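Local coordinates for protein caspase-1 subunit p19/18 (Spodoptera frugiperda, PDB 1M72) that probably acts as a cysteine endopeptidase in the caspase cascade that carries out apoptosis, cleaving the baculovirus inhibitor p35 and an immunophilin, at residues V18-R32 / T256-K268. Residues are numbered along the deposited sequence; the frame is centred on the assembly and turned at random.
Sequences VDRNAPYYNMNHKHR and TSMLTRLLVFGKK. With EDO (1,2-ethanediol), chain H.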
loop_
_atom_site.group_PDB
_atom_site.type_symbol
_atom_site.label_atom_id
_atom_site.label_comp_id
_atom_site.label_asym_id
_atom_site.label_seq_id
_atom_site.Cartn_x
_atom_site.Cartn_y
_atom_site.Cartn_z
ATOM N N VAL C 18 -2.078 2.690 23.569
ATOM C CA VAL C 18 -2.998 3.768 23.278
ATOM C C VAL C 18 -4.410 3.182 23.391
ATOM O O VAL C 18 -4.600 1.973 23.186
ATOM C CB VAL C 18 -2.668 4.301 21.861
ATOM C CG1 VAL C 18 -3.013 3.257 20.801
ATOM C CG2 VAL C 18 -3.328 5.621 21.632
ATOM N N ASP C 19 -5.405 3.996 23.732
ATOM C CA ASP C 19 -6.736 3.427 23.896
ATOM C C ASP C 19 -7.334 2.855 22.625
ATOM O O ASP C 19 -7.016 3.258 21.494
ATOM C CB ASP C 19 -7.700 4.409 24.542
ATOM C CG ASP C 19 -7.842 5.655 23.759
ATOM O OD1 ASP C 19 -6.823 6.385 23.639
ATOM O OD2 ASP C 19 -8.969 5.910 23.256
ATOM N N ARG C 20 -8.229 1.913 22.827
ATOM C CA ARG C 20 -8.798 1.203 21.726
ATOM C C ARG C 20 -9.218 1.981 20.489
ATOM O O ARG C 20 -8.818 1.627 19.360
ATOM C CB ARG C 20 -9.956 0.363 22.231
ATOM C CG ARG C 20 -10.532 -0.558 21.186
ATOM C CD ARG C 20 -11.904 -1.006 21.595
ATOM N NE ARG C 20 -12.697 -1.320 20.423
ATOM C CZ ARG C 20 -13.125 -2.535 20.153
ATOM N NH1 ARG C 20 -12.825 -3.518 21.000
ATOM N NH2 ARG C 20 -13.822 -2.772 19.043
ATOM N N ASN C 21 -10.018 3.029 20.683
ATOM C CA ASN C 21 -10.543 3.810 19.559
ATOM C C ASN C 21 -9.846 5.113 19.220
ATOM O O ASN C 21 -10.431 5.966 18.569
ATOM C CB ASN C 21 -12.015 4.104 19.793
ATOM C CG ASN C 21 -12.797 2.856 20.101
ATOM O OD1 ASN C 21 -12.778 1.902 19.327
ATOM N ND2 ASN C 21 -13.477 2.840 21.246
ATOM N N ALA C 22 -8.609 5.283 19.652
ATOM C CA ALA C 22 -7.923 6.523 19.341
ATOM C C ALA C 22 -7.708 6.678 17.828
ATOM O O ALA C 22 -7.422 5.712 17.130
ATOM C CB ALA C 22 -6.560 6.571 20.076
ATOM N N PRO C 23 -7.935 7.890 17.299
ATOM C CA PRO C 23 -7.718 8.128 15.867
ATOM C C PRO C 23 -6.213 8.217 15.587
ATOM O O PRO C 23 -5.772 7.972 14.469
ATOM C CB PRO C 23 -8.414 9.473 15.602
ATOM C CG PRO C 23 -8.550 10.108 16.970
ATOM C CD PRO C 23 -8.824 8.922 17.879
ATOM N N TYR C 24 -5.417 8.538 16.599
ATOM C CA TYR C 24 -3.966 8.676 16.385
ATOM C C TYR C 24 -3.136 7.691 17.174
ATOM O O TYR C 24 -3.566 7.268 18.229
ATOM C CB TYR C 24 -3.482 10.085 16.770
ATOM C CG TYR C 24 -3.994 11.144 15.867
ATOM C CD1 TYR C 24 -5.287 11.672 16.030
ATOM C CD2 TYR C 24 -3.239 11.553 14.777
ATOM C CE1 TYR C 24 -5.817 12.583 15.114
ATOM C CE2 TYR C 24 -3.750 12.451 13.847
ATOM C CZ TYR C 24 -5.038 12.961 14.015
ATOM O OH TYR C 24 -5.531 13.807 13.041
ATOM N N TYR C 25 -1.956 7.309 16.666
ATOM C CA TYR C 25 -1.069 6.430 17.446
ATOM C C TYR C 25 -0.515 7.307 18.551
ATOM O O TYR C 25 -0.402 8.527 18.376
ATOM C CB TYR C 25 0.128 5.959 16.633
ATOM C CG TYR C 25 -0.191 4.910 15.627
ATOM C CD1 TYR C 25 -0.516 3.609 16.044
ATOM C CD2 TYR C 25 -0.178 5.202 14.247
ATOM C CE1 TYR C 25 -0.834 2.616 15.133
ATOM C CE2 TYR C 25 -0.489 4.200 13.295
ATOM C CZ TYR C 25 -0.822 2.915 13.746
ATOM O OH TYR C 25 -1.191 1.953 12.853
ATOM N N ASN C 26 -0.145 6.706 19.674
ATOM C CA ASN C 26 0.422 7.463 20.785
ATOM C C ASN C 26 1.898 7.641 20.505
ATOM O O ASN C 26 2.683 6.716 20.637
ATOM C CB ASN C 26 0.198 6.718 22.122
ATOM C CG ASN C 26 1.124 7.221 23.280
ATOM O OD1 ASN C 26 1.821 8.229 23.150
ATOM N ND2 ASN C 26 1.131 6.489 24.400
ATOM N N MET C 27 2.272 8.844 20.103
ATOM C CA MET C 27 3.664 9.148 19.840
ATOM C C MET C 27 4.194 9.991 20.988
ATOM O O MET C 27 5.004 10.887 20.764
ATOM C CB MET C 27 3.807 9.941 18.540
ATOM C CG MET C 27 3.207 9.258 17.361
ATOM S SD MET C 27 3.925 7.630 17.050
ATOM C CE MET C 27 5.487 8.188 16.376
ATOM N N ASN C 28 3.749 9.717 22.211
ATOM C CA ASN C 28 4.220 10.496 23.333
ATOM C C ASN C 28 4.955 9.624 24.346
ATOM O O ASN C 28 4.828 9.833 25.550
ATOM C CB ASN C 28 3.048 11.245 24.001
ATOM C CG ASN C 28 3.521 12.250 25.073
ATOM O OD1 ASN C 28 4.559 12.919 24.911
ATOM N ND2 ASN C 28 2.753 12.370 26.164
ATOM N N HIS C 29 5.694 8.627 23.849
ATOM C CA HIS C 29 6.488 7.736 24.711
ATOM C C HIS C 29 7.791 8.477 25.039
ATOM O O HIS C 29 8.069 9.528 24.465
ATOM C CB HIS C 29 6.837 6.411 24.004
ATOM C CG HIS C 29 5.661 5.516 23.784
ATOM N ND1 HIS C 29 5.445 4.374 24.530
ATOM C CD2 HIS C 29 4.641 5.580 22.891
ATOM C CE1 HIS C 29 4.344 3.772 24.109
ATOM N NE2 HIS C 29 3.836 4.483 23.114
ATOM N N LYS C 30 8.573 7.929 25.959
ATOM C CA LYS C 30 9.836 8.553 26.333
ATOM C C LYS C 30 10.713 8.718 25.091
ATOM O O LYS C 30 11.291 9.776 24.860
ATOM C CB LYS C 30 10.544 7.676 27.380
ATOM C CG LYS C 30 11.903 8.186 27.814
ATOM C CD LYS C 30 12.635 7.237 28.800
ATOM C CE LYS C 30 13.772 8.022 29.470
ATOM N NZ LYS C 30 14.658 7.167 30.305
ATOM N N HIS C 31 10.837 7.672 24.284
ATOM C CA HIS C 31 11.660 7.795 23.053
ATOM C C HIS C 31 10.858 7.634 21.795
ATOM O O HIS C 31 9.830 6.943 21.781
ATOM C CB HIS C 31 12.753 6.727 23.017
ATOM C CG HIS C 31 13.564 6.668 24.273
ATOM N ND1 HIS C 31 14.465 7.652 24.624
ATOM C CD2 HIS C 31 13.578 5.764 25.281
ATOM C CE1 HIS C 31 15.002 7.353 25.791
ATOM N NE2 HIS C 31 14.480 6.215 26.212
ATOM N N ARG C 32 11.339 8.263 20.727
ATOM C CA ARG C 32 10.718 8.116 19.393
ATOM C C ARG C 32 10.888 6.632 18.989
ATOM O O ARG C 32 9.944 5.950 18.573
ATOM C CB ARG C 32 11.470 8.950 18.373
ATOM C CG ARG C 32 10.949 8.805 16.975
ATOM C CD ARG C 32 10.113 10.015 16.574
ATOM N NE ARG C 32 8.788 10.036 17.172
ATOM C CZ ARG C 32 8.059 11.145 17.346
ATOM N NH1 ARG C 32 8.520 12.355 16.978
ATOM N NH2 ARG C 32 6.849 11.031 17.871
ATOM N N THR C 256 2.550 0.815 0.925
ATOM C CA THR C 256 1.682 -0.253 1.421
ATOM C C THR C 256 1.412 -0.024 2.890
ATOM O O THR C 256 2.329 0.012 3.712
ATOM C CB THR C 256 2.317 -1.665 1.199
ATOM O OG1 THR C 256 2.598 -1.848 -0.200
ATOM C CG2 THR C 256 1.353 -2.787 1.644
ATOM N N SER C 257 0.140 0.127 3.222
ATOM C CA SER C 257 -0.213 0.408 4.590
ATOM C C SER C 257 -1.221 -0.536 5.210
ATOM O O SER C 257 -2.254 -0.878 4.588
ATOM C CB SER C 257 -0.717 1.871 4.699
ATOM O OG SER C 257 -1.469 2.141 5.871
ATOM N N MET C 258 -0.859 -0.965 6.428
ATOM C CA MET C 258 -1.679 -1.792 7.306
ATOM C C MET C 258 -1.964 -0.930 8.560
ATOM O O MET C 258 -2.432 -1.457 9.571
ATOM C CB MET C 258 -0.942 -3.050 7.767
ATOM C CG MET C 258 -1.008 -4.229 6.813
ATOM S SD MET C 258 -0.167 -3.993 5.250
ATOM C CE MET C 258 1.483 -3.874 5.650
ATOM N N LEU C 259 -1.666 0.370 8.501
ATOM C CA LEU C 259 -1.890 1.270 9.643
ATOM C C LEU C 259 -3.346 1.350 10.058
ATOM O O LEU C 259 -4.238 1.572 9.239
ATOM C CB LEU C 259 -1.368 2.674 9.337
ATOM C CG LEU C 259 0.140 2.724 9.057
ATOM C CD1 LEU C 259 0.532 4.165 8.951
ATOM C CD2 LEU C 259 1.009 2.016 10.179
ATOM N N THR C 260 -3.597 1.139 11.342
ATOM C CA THR C 260 -4.968 1.181 11.860
ATOM C C THR C 260 -5.306 2.556 12.511
ATOM O O THR C 260 -6.431 2.802 12.961
ATOM C CB THR C 260 -5.153 0.063 12.891
ATOM O OG1 THR C 260 -4.211 0.258 13.950
ATOM C CG2 THR C 260 -4.905 -1.322 12.251
ATOM N N ARG C 261 -4.313 3.429 12.605
ATOM C CA ARG C 261 -4.517 4.748 13.163
ATOM C C ARG C 261 -3.656 5.718 12.342
ATOM O O ARG C 261 -2.832 5.296 11.527
ATOM C CB ARG C 261 -4.103 4.794 14.645
ATOM C CG ARG C 261 -4.705 3.678 15.513
ATOM C CD ARG C 261 -4.309 3.886 16.959
ATOM N NE ARG C 261 -4.646 2.720 17.775
ATOM C CZ ARG C 261 -5.893 2.334 18.059
ATOM N NH1 ARG C 261 -6.960 3.026 17.615
ATOM N NH2 ARG C 261 -6.076 1.213 18.742
ATOM N N LEU C 262 -3.869 7.018 12.547
ATOM C CA LEU C 262 -3.126 8.021 11.819
ATOM C C LEU C 262 -1.815 8.216 12.537
ATOM O O LEU C 262 -1.738 8.100 13.753
ATOM C CB LEU C 262 -3.903 9.338 11.749
ATOM C CG LEU C 262 -5.171 9.435 10.900
ATOM C CD1 LEU C 262 -5.858 10.730 11.249
ATOM C CD2 LEU C 262 -4.867 9.436 9.407
ATOM N N LEU C 263 -0.783 8.499 11.775
ATOM C CA LEU C 263 0.527 8.716 12.370
ATOM C C LEU C 263 1.069 10.142 12.163
ATOM O O LEU C 263 1.418 10.550 11.054
ATOM C CB LEU C 263 1.540 7.672 11.838
ATOM C CG LEU C 263 3.024 7.903 12.186
ATOM C CD1 LEU C 263 3.220 8.246 13.655
ATOM C CD2 LEU C 263 3.791 6.683 11.822
ATOM N N VAL C 264 1.093 10.911 13.239
ATOM C CA VAL C 264 1.639 12.263 13.235
ATOM C C VAL C 264 2.755 12.230 14.275
ATOM O O VAL C 264 2.515 11.923 15.442
ATOM C CB VAL C 264 0.564 13.270 13.612
ATOM C CG1 VAL C 264 1.208 14.571 14.075
ATOM C CG2 VAL C 264 -0.343 13.508 12.397
ATOM N N PHE C 265 3.986 12.492 13.859
ATOM C CA PHE C 265 5.107 12.429 14.791
ATOM C C PHE C 265 5.072 13.369 16.007
ATOM O O PHE C 265 5.378 12.937 17.133
ATOM C CB PHE C 265 6.445 12.592 14.044
ATOM C CG PHE C 265 6.878 11.338 13.311
ATOM C CD1 PHE C 265 7.058 10.136 14.007
ATOM C CD2 PHE C 265 7.086 11.352 11.924
ATOM C CE1 PHE C 265 7.438 8.962 13.328
ATOM C CE2 PHE C 265 7.465 10.192 11.227
ATOM C CZ PHE C 265 7.643 8.991 11.923
ATOM N N GLY C 266 4.687 14.630 15.775
ATOM C CA GLY C 266 4.640 15.598 16.849
ATOM C C GLY C 266 6.066 15.966 17.153
ATOM O O GLY C 266 6.926 15.702 16.338
ATOM N N LYS C 267 6.319 16.595 18.291
ATOM C CA LYS C 267 7.686 16.925 18.661
ATOM C C LYS C 267 7.855 16.293 20.023
ATOM O O LYS C 267 6.961 16.370 20.862
ATOM C CB LYS C 267 7.904 18.430 18.800
ATOM C CG LYS C 267 7.213 19.277 17.770
ATOM C CD LYS C 267 7.682 20.737 17.844
ATOM C CE LYS C 267 8.698 21.060 16.747
ATOM N NZ LYS C 267 8.117 20.947 15.361
ATOM N N LYS C 268 8.982 15.639 20.229
ATOM C CA LYS C 268 9.254 15.036 21.513
ATOM C C LYS C 268 9.426 16.208 22.520
ATOM O O LYS C 268 8.696 16.227 23.558
ATOM C CB LYS C 268 10.536 14.192 21.411
ATOM C CG LYS C 268 10.485 13.076 20.346
ATOM C CD LYS C 268 10.085 11.699 20.936
ATOM C CE LYS C 268 8.692 11.697 21.512
ATOM N NZ LYS C 268 8.243 10.379 22.018
HETATM C C1 EDO H . 0.831 3.823 20.068
HETATM O O1 EDO H . -0.316 3.388 19.368
HETATM C C2 EDO H . 1.823 4.426 19.115
HETATM O O2 EDO H . 3.108 4.252 19.672
HETATM O O HOH W 1 0.279 9.865 15.923
#
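R261 reaches from the C-terminal tail into the curl of residues 18-25. Its CB sits squarely over one face of the Y25 ring, a CH-pi contact 3.7 Å from the centroid, and CG continues along the ring to CE1. CD has the carbonyl oxygens of A22 and Y24 near it, while NE meets V18 CG1. With the chain extended from CG to NE, the guanidinium enters the type I turn D19-A22. There NH1 and NH2 grip R20 O end-on from one face of its carbonyl, at 2.9 and 2.8 Å, and NH1 also takes an in-plane lone pair of A22 O. Next to this side chain Y24 and L262 form a single beta bridge, fixed by L262 N to P23 O and Y25 N to L262 O. The bridge joins the lead-in to strand 31-39 of the caspase sheet with the chain after strand 254-257, which pairs antiparallel with a strand of the second subunit. Y25 OH accepts from T260 N (3.0 Å) and also bonds D181. Further along, M27, bent at chi2 and chi3, brings CE to F265 CD1. R32 lies between F265 and K268; K268 NZ donates to H29 O, and D99 forms salt bridges with both cations, probably offsetting like charges.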